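Local coordinates for protein fructosyl amine: oxygen oxidoreductase (Aspergillus fumigatus, PDB 3DJE) that oxidises fructosyl amines with molecular oxygen by means of bound FAD, and so acts as a deglycating enzyme (fructosamine oxidase, Amadoriase II), at residues Leu96-Cys101 against Val111-Gly116; Glu68-Leu73 against His390-Trp395; His24-Gly29 against Met174-Val179; Leu225-Gln230 against Glu344-Arg349. All blocks are in the same frame, centred on the assembly; numbering follows the deposited sequence.

Contact 1 (Leu96-Cys101 against Val111-Gly116); sequences LLMSAC and VRVRPG
Strand 96-100 and the last turn of helix 103-113 come closest at M98 and V113, whose CA atoms lie 7.5 Å apart, with the helix itself supplying most of the intervening chain. M98, present as selenomethionine, points its CB at the helix, where it meets CG2 of V113 at 3.7 Å. The two side chains run antiparallel alongside one another, an apolar contact at the root of M98 that leaves its outer half for R112. That half is coiled: chi1, chi2 and chi3 all lie near -70°, and the successive bends carry CE over one face of the R112 guanidinium. CE sits 3.5 Å above the guanidinium plane, displaced toward its rim, and its nearest guanidinium atom is NH2 of R112 at 3.7 Å. Strand 96-100 leads into helix 103-113, which packs back on it at the large mixed sheet, where the strand runs between 147-151, antiparallel, and 256-259, parallel. From that second neighbour F258, a residue of the bound fructopyranose's pocket, packs against M98, while Y149 of the first packs on V113. R112, bent at chi3 and also touching pocket residue Y60, ends about 5 Å from the bound FSA.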
loop_
_atom_site.group_PDB
_atom_site.type_symbol
_atom_site.label_atom_id
_atom_site.label_comp_id
_atom_site.label_asym_id
_atom_site.label_seq_id
_atom_site.Cartn_x
_atom_site.Cartn_y
_atom_site.Cartn_z
ATOM N N LEU A 96 -7.565 -11.262 12.700
ATOM C CA LEU A 96 -7.020 -11.578 11.389
ATOM C C LEU A 96 -6.612 -13.034 11.315
ATOM O O LEU A 96 -5.878 -13.517 12.177
ATOM C CB LEU A 96 -5.782 -10.710 11.138
ATOM C CG LEU A 96 -4.831 -11.072 9.983
ATOM C CD1 LEU A 96 -5.529 -10.902 8.645
ATOM C CD2 LEU A 96 -3.578 -10.210 10.045
ATOM N N LEU A 97 -7.074 -13.715 10.275
ATOM C CA LEU A 97 -6.625 -15.070 9.974
ATOM C C LEU A 97 -5.532 -14.950 8.925
ATOM O O LEU A 97 -5.750 -14.327 7.883
ATOM C CB LEU A 97 -7.783 -15.914 9.417
ATOM C CG LEU A 97 -7.304 -17.246 8.817
ATOM C CD1 LEU A 97 -6.955 -18.213 9.957
ATOM C CD2 LEU A 97 -8.303 -17.845 7.862
HETATM N N MSE A 98 -4.368 -15.551 9.202
HETATM C CA MSE A 98 -3.281 -15.664 8.218
HETATM C C MSE A 98 -3.046 -17.146 7.931
HETATM O O MSE A 98 -2.800 -17.917 8.853
HETATM C CB MSE A 98 -2.004 -15.036 8.774
HETATM C CG MSE A 98 -2.068 -13.520 8.892
HETATM SE SE MSE A 98 -2.131 -12.742 7.132
HETATM C CE MSE A 98 -0.337 -13.241 6.516
ATOM N N SER A 99 -3.128 -17.538 6.664
ATOM C CA SER A 99 -3.111 -18.967 6.305
ATOM C C SER A 99 -2.386 -19.208 4.988
ATOM O O SER A 99 -2.071 -18.259 4.269
ATOM C CB SER A 99 -4.538 -19.506 6.223
ATOM O OG SER A 99 -5.276 -18.814 5.240
ATOM N N ALA A 100 -2.100 -20.479 4.706
ATOM C CA ALA A 100 -1.481 -20.893 3.447
ATOM C C ALA A 100 -1.881 -22.339 3.168
ATOM O O ALA A 100 -2.641 -22.929 3.937
ATOM C CB ALA A 100 0.044 -20.743 3.506
ATOM N N CYS A 101 -1.388 -22.889 2.060
ATOM C CA CYS A 101 -1.783 -24.243 1.640
ATOM C C CYS A 101 -0.596 -25.170 1.348
ATOM O O CYS A 101 -0.542 -26.312 1.843
ATOM C CB CYS A 101 -2.664 -24.164 0.407
ATOM S SG CYS A 101 -4.217 -23.322 0.677
ATOM N N VAL A 111 7.485 -17.328 8.485
ATOM C CA VAL A 111 8.311 -16.115 8.512
ATOM C C VAL A 111 7.438 -14.906 8.788
ATOM O O VAL A 111 7.809 -14.022 9.564
ATOM C CB VAL A 111 9.073 -15.894 7.179
ATOM C CG1 VAL A 111 9.743 -14.536 7.166
ATOM C CG2 VAL A 111 10.112 -16.990 6.968
ATOM N N ARG A 112 6.275 -14.875 8.146
ATOM C CA ARG A 112 5.378 -13.731 8.259
ATOM C C ARG A 112 4.735 -13.614 9.641
ATOM O O ARG A 112 4.717 -12.527 10.243
ATOM C CB ARG A 112 4.328 -13.786 7.151
ATOM C CG ARG A 112 4.973 -13.562 5.767
ATOM C CD ARG A 112 3.983 -13.310 4.621
ATOM N NE ARG A 112 3.068 -12.193 4.880
ATOM C CZ ARG A 112 2.172 -11.748 4.001
ATOM N NH1 ARG A 112 2.084 -12.313 2.803
ATOM N NH2 ARG A 112 1.358 -10.747 4.318
ATOM N N VAL A 113 4.256 -14.745 10.154
ATOM C CA VAL A 113 3.453 -14.783 11.372
ATOM C C VAL A 113 4.283 -14.999 12.651
ATOM O O VAL A 113 3.894 -14.532 13.730
ATOM C CB VAL A 113 2.335 -15.876 11.240
ATOM C CG1 VAL A 113 1.545 -16.055 12.552
ATOM C CG2 VAL A 113 1.385 -15.519 10.116
ATOM N N ARG A 114 5.421 -15.688 12.529
ATOM C CA ARG A 114 6.270 -16.039 13.689
ATOM C C ARG A 114 5.434 -16.612 14.843
ATOM O O ARG A 114 5.393 -16.034 15.938
ATOM C CB ARG A 114 7.102 -14.842 14.161
ATOM C CG ARG A 114 8.070 -14.329 13.110
ATOM C CD ARG A 114 8.992 -13.288 13.697
ATOM N NE ARG A 114 8.262 -12.091 14.090
ATOM C CZ ARG A 114 8.744 -11.163 14.913
ATOM N NH1 ARG A 114 9.951 -11.304 15.446
ATOM N NH2 ARG A 114 8.009 -10.105 15.214
ATOM N N PRO A 115 4.749 -17.747 14.591
ATOM C CA PRO A 115 3.771 -18.246 15.561
ATOM C C PRO A 115 4.382 -18.646 16.903
ATOM O O PRO A 115 3.693 -18.608 17.936
ATOM C CB PRO A 115 3.163 -19.466 14.852
ATOM C CG PRO A 115 4.202 -19.899 13.868
ATOM C CD PRO A 115 4.850 -18.625 13.407
ATOM N N GLY A 116 5.664 -19.006 16.895
ATOM C CA GLY A 116 6.351 -19.409 18.127
ATOM C C GLY A 116 6.576 -18.265 19.100
ATOM O O GLY A 116 6.931 -18.480 20.270
#

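Contact 2 (Glu68-Leu73 against His390-Trp395)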
loop_
_atom_site.group_PDB
_atom_site.type_symbol
_atom_site.label_atom_id
_atom_site.label_comp_id
_atom_site.label_asym_id
_atom_site.label_seq_id
_atom_site.Cartn_x
_atom_site.Cartn_y
_atom_site.Cartn_z
ATOM N N GLU A 68 14.193 -6.441 13.504
ATOM C CA GLU A 68 14.289 -5.411 14.546
ATOM C C GLU A 68 13.848 -4.035 14.048
ATOM O O GLU A 68 13.047 -3.356 14.701
ATOM C CB GLU A 68 15.702 -5.377 15.136
ATOM C CG GLU A 68 16.037 -6.677 15.864
ATOM C CD GLU A 68 17.382 -6.676 16.578
ATOM O OE1 GLU A 68 18.202 -5.745 16.376
ATOM O OE2 GLU A 68 17.610 -7.633 17.362
ATOM N N VAL A 69 14.345 -3.636 12.878
ATOM C CA VAL A 69 13.974 -2.343 12.312
ATOM C C VAL A 69 12.482 -2.322 11.977
ATOM O O VAL A 69 11.783 -1.368 12.302
ATOM C CB VAL A 69 14.831 -1.987 11.079
ATOM C CG1 VAL A 69 14.225 -0.797 10.321
ATOM C CG2 VAL A 69 16.275 -1.688 11.509
ATOM N N ASN A 70 11.987 -3.383 11.346
ATOM C CA ASN A 70 10.571 -3.418 10.975
ATOM C C ASN A 70 9.644 -3.404 12.188
ATOM O O ASN A 70 8.562 -2.808 12.146
ATOM C CB ASN A 70 10.293 -4.565 10.009
ATOM C CG ASN A 70 10.649 -4.187 8.583
ATOM O OD1 ASN A 70 9.833 -3.588 7.874
ATOM N ND2 ASN A 70 11.882 -4.473 8.174
ATOM N N GLU A 71 10.090 -4.011 13.284
ATOM C CA GLU A 71 9.337 -3.961 14.546
ATOM C C GLU A 71 9.218 -2.540 15.096
ATOM O O GLU A 71 8.146 -2.145 15.589
ATOM C CB GLU A 71 9.986 -4.870 15.591
ATOM C CG GLU A 71 9.687 -6.345 15.367
ATOM C CD GLU A 71 10.349 -7.254 16.396
ATOM O OE1 GLU A 71 11.418 -6.891 16.948
ATOM O OE2 GLU A 71 9.797 -8.341 16.638
ATOM N N ILE A 72 10.314 -1.789 15.019
ATOM C CA ILE A 72 10.356 -0.403 15.472
ATOM C C ILE A 72 9.347 0.428 14.673
ATOM O O ILE A 72 8.542 1.155 15.253
ATOM C CB ILE A 72 11.770 0.194 15.345
ATOM C CG1 ILE A 72 12.711 -0.488 16.342
ATOM C CG2 ILE A 72 11.759 1.721 15.568
ATOM C CD1 ILE A 72 14.183 -0.097 16.173
ATOM N N LEU A 73 9.372 0.267 13.351
ATOM C CA LEU A 73 8.501 1.072 12.488
ATOM C C LEU A 73 7.041 0.652 12.635
ATOM O O LEU A 73 6.138 1.498 12.607
ATOM C CB LEU A 73 8.950 0.990 11.024
ATOM C CG LEU A 73 10.356 1.531 10.731
ATOM C CD1 LEU A 73 10.629 1.502 9.229
ATOM C CD2 LEU A 73 10.572 2.945 11.297
ATOM N N HIS A 390 18.444 3.817 9.484
ATOM C CA HIS A 390 19.008 4.353 8.250
ATOM C C HIS A 390 19.667 3.281 7.388
ATOM O O HIS A 390 19.484 3.258 6.174
ATOM C CB HIS A 390 20.010 5.460 8.546
ATOM C CG HIS A 390 20.672 5.997 7.319
ATOM N ND1 HIS A 390 19.984 6.693 6.349
ATOM C CD2 HIS A 390 21.954 5.915 6.889
ATOM C CE1 HIS A 390 20.820 7.043 5.386
ATOM N NE2 HIS A 390 22.019 6.573 5.683
ATOM N N GLU A 391 20.430 2.390 8.014
ATOM C CA GLU A 391 21.158 1.359 7.275
ATOM C C GLU A 391 20.245 0.495 6.400
ATOM O O GLU A 391 20.646 0.055 5.307
ATOM C CB GLU A 391 21.972 0.494 8.248
ATOM C CG GLU A 391 23.151 -0.240 7.620
ATOM C CD GLU A 391 24.026 0.648 6.727
ATOM O OE1 GLU A 391 24.332 1.812 7.100
ATOM O OE2 GLU A 391 24.410 0.161 5.639
ATOM N N LEU A 392 19.014 0.272 6.856
ATOM C CA LEU A 392 18.073 -0.551 6.114
ATOM C C LEU A 392 17.317 0.206 5.016
ATOM O O LEU A 392 17.050 -0.361 3.957
ATOM C CB LEU A 392 17.065 -1.223 7.055
ATOM C CG LEU A 392 16.224 -2.341 6.430
ATOM C CD1 LEU A 392 17.116 -3.510 5.971
ATOM C CD2 LEU A 392 15.143 -2.839 7.393
ATOM N N ILE A 393 16.987 1.471 5.270
ATOM C CA ILE A 393 16.095 2.229 4.372
ATOM C C ILE A 393 16.830 3.239 3.478
ATOM O O ILE A 393 16.198 3.961 2.690
ATOM C CB ILE A 393 14.996 2.985 5.161
ATOM C CG1 ILE A 393 15.638 4.067 6.045
ATOM C CG2 ILE A 393 14.132 1.985 5.947
ATOM C CD1 ILE A 393 14.676 4.926 6.867
ATOM N N LYS A 394 18.153 3.295 3.591
ATOM C CA LYS A 394 18.934 4.287 2.841
ATOM C C LYS A 394 18.924 4.063 1.327
ATOM O O LYS A 394 18.592 2.980 0.860
ATOM C CB LYS A 394 20.385 4.307 3.334
ATOM C CG LYS A 394 21.129 3.013 3.105
ATOM C CD LYS A 394 22.588 3.230 3.409
ATOM C CE LYS A 394 23.364 1.947 3.399
ATOM N NZ LYS A 394 24.754 2.248 3.853
ATOM N N TRP A 395 19.283 5.113 0.583
ATOM C CA TRP A 395 19.560 5.004 -0.854
ATOM C C TRP A 395 20.534 3.851 -1.071
ATOM O O TRP A 395 21.593 3.811 -0.448
ATOM C CB TRP A 395 20.160 6.319 -1.357
ATOM C CG TRP A 395 20.368 6.388 -2.832
ATOM C CD1 TRP A 395 21.535 6.133 -3.511
ATOM C CD2 TRP A 395 19.399 6.761 -3.821
ATOM N NE1 TRP A 395 21.345 6.320 -4.868
ATOM C CE2 TRP A 395 20.046 6.704 -5.085
ATOM C CE3 TRP A 395 18.043 7.126 -3.768
ATOM C CZ2 TRP A 395 19.381 6.995 -6.282
ATOM C CZ3 TRP A 395 17.384 7.432 -4.967
ATOM C CH2 TRP A 395 18.057 7.361 -6.205
#
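V69 faces the end of helix 387-393 from helix 64-83, its CA 7.6 Å from that of L392. Its CG1, anti to the backbone N (chi1 167°), lies 3.7 Å from CD2 of L392, and V69 CB is almost as close to the same methyl. The two branched chains lie alongside, pointing opposite ways, and CD2 is the one L392 methyl that touches V69. K388, a turn earlier on the other helix, also packs on V69. N70 comes next. Its CB does not aim at the partner helix, but the amide swings nearer and lies athwart the L392 side chain, bringing ND2 to 3.7 Å from L392 CD2. That is packing against a methyl; the polar needs of the amide are met elsewhere. ND2 donates to E66 O, one turn back in its own helix, and to E344 OE1, while OD1 accepts from R365 NH2. With bonds on both ends the buried amide is fixed in its rotation, and L392 closes against its nitrogen. Further along, L376 of helix 373-382 touches both L73 and I393 and bridges them. Two helices far apart in sequence thus meet near the substrate pocket: R365, hydrogen-bonded to N70 OD1, lines the FSA pocket, consistent with a second-shell place for N70.

Contact 3 (His24-Gly29 against Met174-Val179)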
loop_
_atom_site.group_PDB
_atom_site.type_symbol
_atom_site.label_atom_id
_atom_site.label_comp_id
_atom_site.label_asym_id
_atom_site.label_seq_id
_atom_site.Cartn_x
_atom_site.Cartn_y
_atom_site.Cartn_z
ATOM N N HIS A 24 2.915 15.448 9.271
ATOM C CA HIS A 24 3.997 15.521 10.247
ATOM C C HIS A 24 4.826 16.788 10.134
ATOM O O HIS A 24 5.246 17.330 11.159
ATOM C CB HIS A 24 4.810 14.238 10.262
ATOM C CG HIS A 24 4.066 13.111 10.893
ATOM N ND1 HIS A 24 3.854 13.040 12.254
ATOM C CD2 HIS A 24 3.434 12.039 10.354
ATOM C CE1 HIS A 24 3.154 11.952 12.531
ATOM N NE2 HIS A 24 2.880 11.333 11.395
ATOM N N LEU A 25 4.989 17.315 8.925
ATOM C CA LEU A 25 5.647 18.621 8.792
ATOM C C LEU A 25 4.829 19.670 9.542
ATOM O O LEU A 25 5.395 20.480 10.298
ATOM C CB LEU A 25 5.792 19.036 7.325
ATOM C CG LEU A 25 6.911 18.343 6.551
ATOM C CD1 LEU A 25 6.738 18.589 5.049
ATOM C CD2 LEU A 25 8.322 18.766 6.985
ATOM N N ALA A 26 3.511 19.664 9.322
ATOM C CA ALA A 26 2.610 20.629 9.955
ATOM C C ALA A 26 2.665 20.476 11.474
ATOM O O ALA A 26 2.762 21.475 12.200
ATOM C CB ALA A 26 1.179 20.450 9.458
ATOM N N ARG A 27 2.637 19.236 11.956
ATOM C CA ARG A 27 2.712 19.010 13.422
ATOM C C ARG A 27 4.020 19.485 14.023
ATOM O O ARG A 27 4.064 19.883 15.196
ATOM C CB ARG A 27 2.478 17.540 13.774
ATOM C CG ARG A 27 1.054 17.110 13.540
ATOM C CD ARG A 27 0.910 15.645 13.930
ATOM N NE ARG A 27 -0.481 15.228 13.945
ATOM C CZ ARG A 27 -0.884 13.997 14.267
ATOM N NH1 ARG A 27 0.014 13.073 14.599
ATOM N NH2 ARG A 27 -2.178 13.698 14.265
ATOM N N ARG A 28 5.079 19.447 13.225
ATOM C CA ARG A 28 6.404 19.807 13.701
ATOM C C ARG A 28 6.717 21.292 13.502
ATOM O O ARG A 28 7.835 21.736 13.767
ATOM C CB ARG A 28 7.459 18.859 13.121
ATOM C CG ARG A 28 7.297 17.461 13.733
ATOM C CD ARG A 28 7.972 16.350 12.948
ATOM N NE ARG A 28 9.427 16.434 12.969
ATOM C CZ ARG A 28 10.237 15.393 12.795
ATOM N NH1 ARG A 28 9.741 14.176 12.619
ATOM N NH2 ARG A 28 11.542 15.566 12.811
ATOM N N GLY A 29 5.705 22.042 13.073
ATOM C CA GLY A 29 5.773 23.504 13.077
ATOM C C GLY A 29 6.022 24.170 11.746
ATOM O O GLY A 29 6.042 25.405 11.676
HETATM N N MSE A 174 -4.005 22.950 9.282
HETATM C CA MSE A 174 -2.779 23.421 9.916
HETATM C C MSE A 174 -1.885 24.228 8.982
HETATM O O MSE A 174 -0.779 24.617 9.359
HETATM C CB MSE A 174 -2.011 22.255 10.517
HETATM C CG MSE A 174 -2.800 21.563 11.601
HETATM SE SE MSE A 174 -1.768 20.069 12.202
HETATM C CE MSE A 174 -0.465 21.019 13.278
ATOM N N GLY A 175 -2.361 24.468 7.766
ATOM C CA GLY A 175 -1.719 25.421 6.869
ATOM C C GLY A 175 -1.092 24.863 5.606
ATOM O O GLY A 175 -0.600 25.624 4.764
ATOM N N VAL A 176 -1.111 23.538 5.454
ATOM C CA VAL A 176 -0.537 22.930 4.249
ATOM C C VAL A 176 -1.416 23.250 3.032
ATOM O O VAL A 176 -2.659 23.166 3.092
ATOM C CB VAL A 176 -0.339 21.401 4.412
ATOM C CG1 VAL A 176 0.151 20.754 3.090
ATOM C CG2 VAL A 176 0.626 21.096 5.568
ATOM N N LYS A 177 -0.749 23.641 1.952
ATOM C CA LYS A 177 -1.387 23.963 0.680
ATOM C C LYS A 177 -1.457 22.693 -0.157
ATOM O O LYS A 177 -0.435 22.070 -0.425
ATOM C CB LYS A 177 -0.560 25.026 -0.048
ATOM C CG LYS A 177 -0.428 26.339 0.725
ATOM C CD LYS A 177 0.860 27.094 0.373
ATOM C CE LYS A 177 2.042 26.697 1.264
ATOM N NZ LYS A 177 1.714 26.632 2.721
ATOM N N PHE A 178 -2.665 22.296 -0.549
ATOM C CA PHE A 178 -2.817 21.178 -1.483
ATOM C C PHE A 178 -3.225 21.713 -2.832
ATOM O O PHE A 178 -4.280 22.346 -2.955
ATOM C CB PHE A 178 -3.863 20.157 -1.007
ATOM C CG PHE A 178 -3.388 19.276 0.111
ATOM C CD1 PHE A 178 -3.016 17.949 -0.127
ATOM C CD2 PHE A 178 -3.307 19.768 1.406
ATOM C CE1 PHE A 178 -2.570 17.125 0.923
ATOM C CE2 PHE A 178 -2.862 18.962 2.461
ATOM C CZ PHE A 178 -2.489 17.637 2.222
ATOM N N VAL A 179 -2.396 21.444 -3.837
ATOM C CA VAL A 179 -2.688 21.836 -5.214
ATOM C C VAL A 179 -2.918 20.550 -6.003
ATOM O O VAL A 179 -1.972 19.826 -6.324
ATOM C CB VAL A 179 -1.545 22.680 -5.837
ATOM C CG1 VAL A 179 -1.896 23.070 -7.277
ATOM C CG2 VAL A 179 -1.256 23.919 -4.967
#
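A26 and M174, a selenomethionine, meet methyl against methylene, with A26 CB 3.8 Å from M174 CB. The M174 chain then runs on across the helix end: chi3 of 76° turns the methyl in, and CE comes to rest 3.4 Å from A26 O. It also lies 3.8 Å from R27 CA, so the selenomethionine drapes over backbone as much as over side chains. V176 touches the same alanine on its own account, CG2 reaching A26 CB at 4.0 Å. The small side chain of A26 is therefore shared by two residues that flank G175. R27 points its CB away from the partner segment, and its guanidinium is held by a salt bridge to D84.

What sets up these positions is a pair of helix endings. Helix 16-27 stops in a Schellman motif with G29 as its positive-phi residue, and G29 N donates to A26 O, the carbonyl that M174 CE covers. G175 ends helix 160-173 by the same motif and turns the chain from M174 into V176. Beyond it the backbone becomes strand 177-180, an outer strand of the nucleotide-binding sheet, parallel to 33-37. Helix 16-27 is the one that follows the first strand and the glycine-rich turn of the Rossmann-type unit; V176 packs between it, V35 of strand 33-37 and A171 of helix 160-173.

Contact 4 (Leu225-Gln230 against Glu344-Arg349)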
loop_
_atom_site.group_PDB
_atom_site.type_symbol
_atom_site.label_atom_id
_atom_site.label_comp_id
_atom_site.label_asym_id
_atom_site.label_seq_id
_atom_site.Cartn_x
_atom_site.Cartn_y
_atom_site.Cartn_z
ATOM N N LEU A 225 13.098 10.659 -11.532
ATOM C CA LEU A 225 14.450 10.517 -11.033
ATOM C C LEU A 225 14.994 9.167 -11.481
ATOM O O LEU A 225 14.233 8.210 -11.593
ATOM C CB LEU A 225 14.406 10.544 -9.487
ATOM C CG LEU A 225 15.682 10.537 -8.655
ATOM C CD1 LEU A 225 16.323 11.902 -8.673
ATOM C CD2 LEU A 225 15.379 10.138 -7.221
ATOM N N ASP A 226 16.308 9.088 -11.678
ATOM C CA ASP A 226 16.971 7.808 -11.907
ATOM C C ASP A 226 17.179 7.064 -10.586
ATOM O O ASP A 226 18.084 7.403 -9.819
ATOM C CB ASP A 226 18.321 8.036 -12.602
ATOM C CG ASP A 226 19.024 6.733 -12.989
ATOM O OD1 ASP A 226 18.499 5.628 -12.728
ATOM O OD2 ASP A 226 20.131 6.822 -13.565
ATOM N N PHE A 227 16.346 6.056 -10.330
ATOM C CA PHE A 227 16.474 5.280 -9.106
ATOM C C PHE A 227 17.510 4.163 -9.165
ATOM O O PHE A 227 17.611 3.357 -8.233
ATOM C CB PHE A 227 15.112 4.723 -8.663
ATOM C CG PHE A 227 14.257 5.732 -7.955
ATOM C CD1 PHE A 227 13.413 6.578 -8.675
ATOM C CD2 PHE A 227 14.309 5.849 -6.571
ATOM C CE1 PHE A 227 12.615 7.519 -8.014
ATOM C CE2 PHE A 227 13.508 6.791 -5.894
ATOM C CZ PHE A 227 12.677 7.630 -6.619
ATOM N N LYS A 228 18.267 4.084 -10.261
ATOM C CA LYS A 228 19.270 3.020 -10.389
ATOM C C LYS A 228 18.671 1.612 -10.147
ATOM O O LYS A 228 19.238 0.798 -9.411
ATOM C CB LYS A 228 20.447 3.280 -9.434
ATOM C CG LYS A 228 21.018 4.700 -9.475
ATOM C CD LYS A 228 21.625 5.021 -10.828
ATOM C CE LYS A 228 22.248 6.404 -10.839
ATOM N NZ LYS A 228 22.613 6.818 -12.220
ATOM N N ASN A 229 17.509 1.363 -10.750
ATOM C CA ASN A 229 16.800 0.083 -10.680
ATOM C C ASN A 229 16.273 -0.269 -9.294
ATOM O O ASN A 229 15.867 -1.402 -9.063
ATOM C CB ASN A 229 17.638 -1.073 -11.266
ATOM C CG ASN A 229 18.014 -0.834 -12.724
ATOM O OD1 ASN A 229 17.187 -0.384 -13.528
ATOM N ND2 ASN A 229 19.266 -1.113 -13.062
ATOM N N GLN A 230 16.246 0.701 -8.383
ATOM C CA GLN A 230 15.759 0.404 -7.021
ATOM C C GLN A 230 14.252 0.173 -6.919
ATOM O O GLN A 230 13.800 -0.474 -5.968
ATOM C CB GLN A 230 16.166 1.489 -6.032
ATOM C CG GLN A 230 17.632 1.479 -5.646
ATOM C CD GLN A 230 17.972 2.668 -4.789
ATOM O OE1 GLN A 230 17.891 2.605 -3.562
ATOM N NE2 GLN A 230 18.331 3.778 -5.432
ATOM N N GLU A 344 12.267 -3.610 1.439
ATOM C CA GLU A 344 12.496 -2.602 2.477
ATOM C C GLU A 344 12.294 -1.198 1.913
ATOM O O GLU A 344 12.482 -0.966 0.717
ATOM C CB GLU A 344 13.897 -2.721 3.076
ATOM C CG GLU A 344 14.252 -4.084 3.666
ATOM C CD GLU A 344 13.364 -4.545 4.843
ATOM O OE1 GLU A 344 12.554 -3.760 5.402
ATOM O OE2 GLU A 344 13.488 -5.734 5.217
ATOM N N PHE A 345 11.922 -0.258 2.777
ATOM C CA PHE A 345 11.532 1.073 2.312
ATOM C C PHE A 345 12.732 1.879 1.822
ATOM O O PHE A 345 13.892 1.557 2.147
ATOM C CB PHE A 345 10.809 1.846 3.423
ATOM C CG PHE A 345 9.644 1.108 4.015
ATOM C CD1 PHE A 345 8.835 0.281 3.217
ATOM C CD2 PHE A 345 9.327 1.271 5.358
ATOM C CE1 PHE A 345 7.732 -0.413 3.751
ATOM C CE2 PHE A 345 8.227 0.590 5.916
ATOM C CZ PHE A 345 7.425 -0.248 5.112
ATOM N N LEU A 346 12.456 2.918 1.029
ATOM C CA LEU A 346 13.491 3.804 0.511
ATOM C C LEU A 346 13.156 5.223 0.980
ATOM O O LEU A 346 12.352 5.938 0.363
ATOM C CB LEU A 346 13.573 3.723 -1.025
ATOM C CG LEU A 346 14.590 4.636 -1.710
ATOM C CD1 LEU A 346 15.971 4.643 -1.020
ATOM C CD2 LEU A 346 14.684 4.204 -3.166
ATOM N N ILE A 347 13.750 5.593 2.115
ATOM C CA ILE A 347 13.497 6.872 2.773
ATOM C C ILE A 347 14.856 7.435 3.138
ATOM O O ILE A 347 15.549 6.887 4.002
ATOM C CB ILE A 347 12.596 6.698 4.037
ATOM C CG1 ILE A 347 11.196 6.204 3.626
ATOM C CG2 ILE A 347 12.543 7.991 4.862
ATOM C CD1 ILE A 347 10.386 5.576 4.772
ATOM N N ASP A 348 15.268 8.485 2.433
ATOM C CA ASP A 348 16.608 9.030 2.591
ATOM C C ASP A 348 16.686 10.351 1.855
ATOM O O ASP A 348 15.842 10.665 1.014
ATOM C CB ASP A 348 17.626 8.057 1.989
ATOM C CG ASP A 348 19.064 8.249 2.529
ATOM O OD1 ASP A 348 19.350 9.135 3.372
ATOM O OD2 ASP A 348 19.938 7.470 2.087
ATOM N N ARG A 349 17.700 11.136 2.192
ATOM C CA ARG A 349 18.120 12.221 1.321
ATOM C C ARG A 349 18.798 11.600 0.113
ATOM O O ARG A 349 19.450 10.551 0.231
ATOM C CB ARG A 349 19.123 13.109 2.043
ATOM C CG ARG A 349 18.716 13.375 3.463
ATOM C CD ARG A 349 18.430 14.796 3.723
ATOM N NE ARG A 349 19.499 15.390 4.511
ATOM C CZ ARG A 349 20.583 15.957 3.988
ATOM N NH1 ARG A 349 20.742 16.005 2.670
ATOM N NH2 ARG A 349 21.510 16.481 4.784
#
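L346, in the short strand 346-347, reaches across to the loop 225-230, its CA 8.6 Å from that of Q230. A chi1 of 178° swings CG away from the backbone N and out toward the loop, and the forked end of the side chain does all the touching. CD2 meets the ring of F227 at the edge, near the ring plane, 3.8 Å from F227 CD2. One face of that ring is taken by L225 from its own segment. The Q230 chain comes in roughly perpendicular to L346, placing OE1 3.6 Å from L346 CD2 and only a little further from CD1. I347, next in line, turns its side chain to helix 373-382 and bonds by its backbone to I393. At D348 the chain turns a corner, and its carboxylate accepts from W395 N.

On the loop side, F227 to Q230 form a type I' turn, introduced by an Asx turn at D226. Q230 N closes the turn on F227 O, and Q230 NE2 donates to the same oxygen at 2.9 Å, the two donors coming from opposite faces of the carbonyl plane. The NE2 donor stands 43° out of that plane, although F227 O lies close to the amide plane of Q230. OE1, meanwhile, accepts from N396 N. The buried amide is thus satisfied at both ends and its flip state is fixed by these bonds, which lets its oxygen rest against leucine methyls without a polar partner from strand 346-347.

In the fold
Contacts 2 and 4 adjoin, their centres 14 Å apart. They meet through D348 OD2 and W395 N, 2.9 Å apart, and E344 and N70 both bond R365 of the FSA pocket, consistent with a polar cluster behind the pocket. Contact 1 lies 22 Å from contact 2 between centres, yet the two are tied by a salt bridge, R114 NH2 to E71 OE2 at 2.9 Å. The R112 side chain is about 5 Å, and that of N70 about 10 Å, from FSA. Contact 3 stands apart, 38 Å from contact 1 between centres and on the opposite side of the chain's centre; contacts 3 and 4 lie at opposite outer strands of the six-stranded sheet, 177-180 and 346-347.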